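PDB 3OUE: cytochrome c family protein from Geobacter sulfurreducens, which probably carries electrons along a chain of closely spaced c-type hemes, this chain being the C-terminal six-heme part of a longer twelve-heme cytochrome. Local coordinates for residues K5-K10 with F19-H24. Sequence-based numbering, arbitrary orientation.
With HEC (heme c), chain D.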
loop_
_atom_site.group_PDB
_atom_site.type_symbol
_atom_site.label_atom_id
_atom_site.label_comp_id
_atom_site.label_asym_id
_atom_site.label_seq_id
_atom_site.Cartn_x
_atom_site.Cartn_y
_atom_site.Cartn_z
ATOM N N LYS A 5 24.485 5.708 -2.550
ATOM C CA LYS A 5 23.856 4.543 -1.938
ATOM C C LYS A 5 22.337 4.619 -1.893
ATOM O O LYS A 5 21.732 5.639 -2.223
ATOM C CB LYS A 5 24.387 4.361 -0.512
ATOM C CG LYS A 5 24.111 5.565 0.385
ATOM C CD LYS A 5 24.755 5.421 1.759
ATOM C CE LYS A 5 24.440 6.628 2.643
ATOM N NZ LYS A 5 25.037 6.496 4.002
ATOM N N THR A 6 21.737 3.510 -1.480
ATOM C CA THR A 6 20.298 3.404 -1.342
ATOM C C THR A 6 19.888 4.415 -0.292
ATOM O O THR A 6 20.540 4.544 0.742
ATOM C CB THR A 6 19.917 1.986 -0.899
ATOM O OG1 THR A 6 20.263 1.070 -1.945
ATOM C CG2 THR A 6 18.425 1.882 -0.596
ATOM N N VAL A 7 18.807 5.138 -0.557
ATOM C CA VAL A 7 18.343 6.160 0.365
ATOM C C VAL A 7 17.178 5.696 1.217
ATOM O O VAL A 7 16.241 5.077 0.715
ATOM C CB VAL A 7 17.923 7.425 -0.399
ATOM C CG1 VAL A 7 17.532 8.524 0.586
ATOM C CG2 VAL A 7 19.056 7.874 -1.306
ATOM N N ASN A 8 17.249 6.002 2.510
ATOM C CA ASN A 8 16.196 5.636 3.458
ATOM C C ASN A 8 15.478 6.887 3.956
ATOM O O ASN A 8 16.111 7.822 4.446
ATOM C CB ASN A 8 16.786 4.883 4.656
ATOM C CG ASN A 8 17.498 3.607 4.250
ATOM O OD1 ASN A 8 16.951 2.780 3.514
ATOM N ND2 ASN A 8 18.726 3.436 4.735
ATOM N N PHE A 9 14.158 6.910 3.819
ATOM C CA PHE A 9 13.376 8.051 4.271
ATOM C C PHE A 9 12.694 7.711 5.587
ATOM O O PHE A 9 11.770 6.894 5.627
ATOM C CB PHE A 9 12.324 8.431 3.229
ATOM C CG PHE A 9 12.904 8.878 1.922
ATOM C CD1 PHE A 9 13.446 7.955 1.037
ATOM C CD2 PHE A 9 12.925 10.229 1.584
ATOM C CE1 PHE A 9 14.004 8.367 -0.172
ATOM C CE2 PHE A 9 13.481 10.657 0.381
ATOM C CZ PHE A 9 14.023 9.724 -0.501
ATOM N N LYS A 10 13.161 8.337 6.663
ATOM C CA LYS A 10 12.606 8.100 7.990
ATOM C C LYS A 10 11.441 9.034 8.291
ATOM O O LYS A 10 11.595 10.257 8.291
ATOM C CB LYS A 10 13.684 8.288 9.062
ATOM C CG LYS A 10 14.851 7.312 8.987
ATOM C CD LYS A 10 14.415 5.890 9.304
ATOM C CE LYS A 10 15.615 4.963 9.468
ATOM N NZ LYS A 10 16.481 4.937 8.255
ATOM N N PHE A 19 14.718 4.288 -1.618
ATOM C CA PHE A 19 14.974 4.644 -3.012
ATOM C C PHE A 19 16.280 3.970 -3.408
ATOM O O PHE A 19 17.277 4.085 -2.697
ATOM C CB PHE A 19 15.132 6.151 -3.176
ATOM C CG PHE A 19 15.631 6.555 -4.536
ATOM C CD1 PHE A 19 14.789 6.512 -5.642
ATOM C CD2 PHE A 19 16.951 6.949 -4.714
ATOM C CE1 PHE A 19 15.250 6.855 -6.905
ATOM C CE2 PHE A 19 17.426 7.292 -5.967
ATOM C CZ PHE A 19 16.574 7.245 -7.069
ATOM N N SER A 20 16.272 3.265 -4.533
ATOM C CA SER A 20 17.467 2.577 -4.993
ATOM C C SER A 20 18.156 3.353 -6.092
ATOM O O SER A 20 17.604 3.528 -7.179
ATOM C CB SER A 20 17.132 1.185 -5.526
ATOM O OG SER A 20 18.323 0.536 -5.959
ATOM N N HIS A 21 19.363 3.826 -5.811
ATOM C CA HIS A 21 20.107 4.554 -6.820
ATOM C C HIS A 21 20.492 3.576 -7.913
ATOM O O HIS A 21 20.308 3.853 -9.099
ATOM C CB HIS A 21 21.373 5.173 -6.228
ATOM C CG HIS A 21 21.220 6.613 -5.847
ATOM N ND1 HIS A 21 21.092 7.061 -4.553
ATOM C CD2 HIS A 21 21.174 7.726 -6.626
ATOM C CE1 HIS A 21 20.975 8.391 -4.588
ATOM N NE2 HIS A 21 21.018 8.843 -5.827
ATOM N N GLU A 22 21.017 2.419 -7.511
ATOM C CA GLU A 22 21.452 1.422 -8.480
ATOM C C GLU A 22 20.368 1.066 -9.500
ATOM O O GLU A 22 20.625 1.045 -10.706
ATOM C CB GLU A 22 21.944 0.163 -7.760
ATOM C CG GLU A 22 22.484 -0.904 -8.688
ATOM C CD GLU A 22 23.205 -2.024 -7.938
ATOM O OE1 GLU A 22 22.788 -2.348 -6.807
ATOM O OE2 GLU A 22 24.177 -2.590 -8.488
ATOM N N PHE A 23 19.160 0.788 -9.032
ATOM C CA PHE A 23 18.082 0.452 -9.962
ATOM C C PHE A 23 17.801 1.603 -10.948
ATOM O O PHE A 23 17.756 1.400 -12.158
ATOM C CB PHE A 23 16.787 0.109 -9.208
ATOM C CG PHE A 23 15.648 -0.268 -10.119
ATOM C CD1 PHE A 23 15.571 -1.550 -10.664
ATOM C CD2 PHE A 23 14.704 0.687 -10.509
ATOM C CE1 PHE A 23 14.569 -1.885 -11.593
ATOM C CE2 PHE A 23 13.698 0.367 -11.441
ATOM C CZ PHE A 23 13.631 -0.922 -11.986
ATOM N N HIS A 24 17.613 2.813 -10.433
ATOM C CA HIS A 24 17.330 3.945 -11.307
ATOM C C HIS A 24 18.503 4.356 -12.198
ATOM O O HIS A 24 18.302 4.931 -13.277
ATOM C CB HIS A 24 16.838 5.133 -10.480
ATOM C CG HIS A 24 15.483 4.914 -9.878
ATOM N ND1 HIS A 24 15.243 4.138 -8.765
ATOM C CD2 HIS A 24 14.264 5.351 -10.287
ATOM C CE1 HIS A 24 13.920 4.132 -8.541
ATOM N NE2 HIS A 24 13.280 4.855 -9.441
HETATM FE FE HEC D . 20.878 10.784 -6.392
HETATM C CHA HEC D . 20.269 11.464 -3.063
HETATM C CHB HEC D . 24.170 11.509 -5.965
HETATM C CHC HEC D . 21.477 9.908 -9.682
HETATM C CHD HEC D . 17.517 10.547 -6.953
HETATM N NA HEC D . 21.970 11.407 -4.880
HETATM C C1A HEC D . 21.591 11.579 -3.555
HETATM C C2A HEC D . 22.738 11.917 -2.739
HETATM C C3A HEC D . 23.795 12.030 -3.559
HETATM C C4A HEC D . 23.323 11.705 -4.886
HETATM C CMA HEC D . 25.195 12.424 -3.094
HETATM C CAA HEC D . 22.734 12.157 -1.233
HETATM C CBA HEC D . 22.865 13.646 -0.962
HETATM C CGA HEC D . 22.251 14.061 0.362
HETATM O O1A HEC D . 21.012 13.954 0.494
HETATM O O2A HEC D . 23.001 14.489 1.269
HETATM N NB HEC D . 22.471 10.644 -7.523
HETATM C C1B HEC D . 23.775 10.996 -7.198
HETATM C C2B HEC D . 24.682 10.774 -8.317
HETATM C C3B HEC D . 23.930 10.277 -9.346
HETATM C C4B HEC D . 22.568 10.214 -8.859
HETATM C CMB HEC D . 26.203 11.026 -8.336
HETATM C CAB HEC D . 24.420 9.786 -10.711
HETATM C CBB HEC D . 25.400 8.632 -10.561
HETATM N NC HEC D . 19.767 10.326 -7.954
HETATM C C1C HEC D . 20.163 9.988 -9.251
HETATM C C2C HEC D . 19.021 9.747 -10.118
HETATM C C3C HEC D . 17.913 9.962 -9.346
HETATM C C4C HEC D . 18.377 10.286 -8.013
HETATM C CMC HEC D . 19.093 9.320 -11.601
HETATM C CAC HEC D . 16.442 10.097 -9.798
HETATM C CBC HEC D . 15.915 8.868 -10.517
HETATM N ND HEC D . 19.262 10.919 -5.269
HETATM C C1D HEC D . 17.940 10.796 -5.657
HETATM C C2D HEC D . 17.048 10.844 -4.519
HETATM C C3D HEC D . 17.804 11.091 -3.416
HETATM C C4D HEC D . 19.177 11.161 -3.871
HETATM C CMD HEC D . 15.538 10.549 -4.508
HETATM C CAD HEC D . 17.251 11.267 -1.998
HETATM C CBD HEC D . 17.049 12.750 -1.692
HETATM C CGD HEC D . 16.437 12.990 -0.321
HETATM O O1D HEC D . 16.956 12.446 0.680
HETATM O O2D HEC D . 15.433 13.728 -0.247
HETATM O O HOH W 1 21.262 2.169 -4.613
#
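His21 reaches back to Lys5 through its ring N-H: ND1 donates to the backbone O of Lys5 at 2.8 Å, with the acceptor near the ring plane but the donor lifted above the carbonyl plane. That bond satisfies ND1, probably limits how the imidazole can turn while NE2 binds the heme iron at 2.0 Å, and may make the ring a more electron-rich ligand. Val7 and Phe19 form an antiparallel hydrogen-bonded pair: Val7 N gives to Phe19 O at 2.8 Å, and Phe19 N to Val7 O at 2.9 Å. Phe19 CG is anti to the backbone N (chi1 170°), which lays the ring against the porphyrin, with heme methyl CMD over one face and Phe19 CE2 3.4 Å from heme CHD. CE2 also lies over one face of the His21 ring, 3.7 Å above its plane. With an alanine at Phe19, CMD and CHD would probably lose the ring they pack on, and the iron-bound imidazole the edge against its face. Phe9 CE1 packs on Phe19 CB. Ser20 is the N-cap: OG accepts from Phe23 N, while its carbonyl O takes His24 ND1 at 2.9 Å. A water links Thr6 OG1 to Glu22 N. The hairpin of strands 7-9 and 17-19 runs into helix 21-25, whose His21 and His24 pair with His34 and His62 in bis-histidine ligation of two hemes, as in the cytochrome c7 (c3) fold.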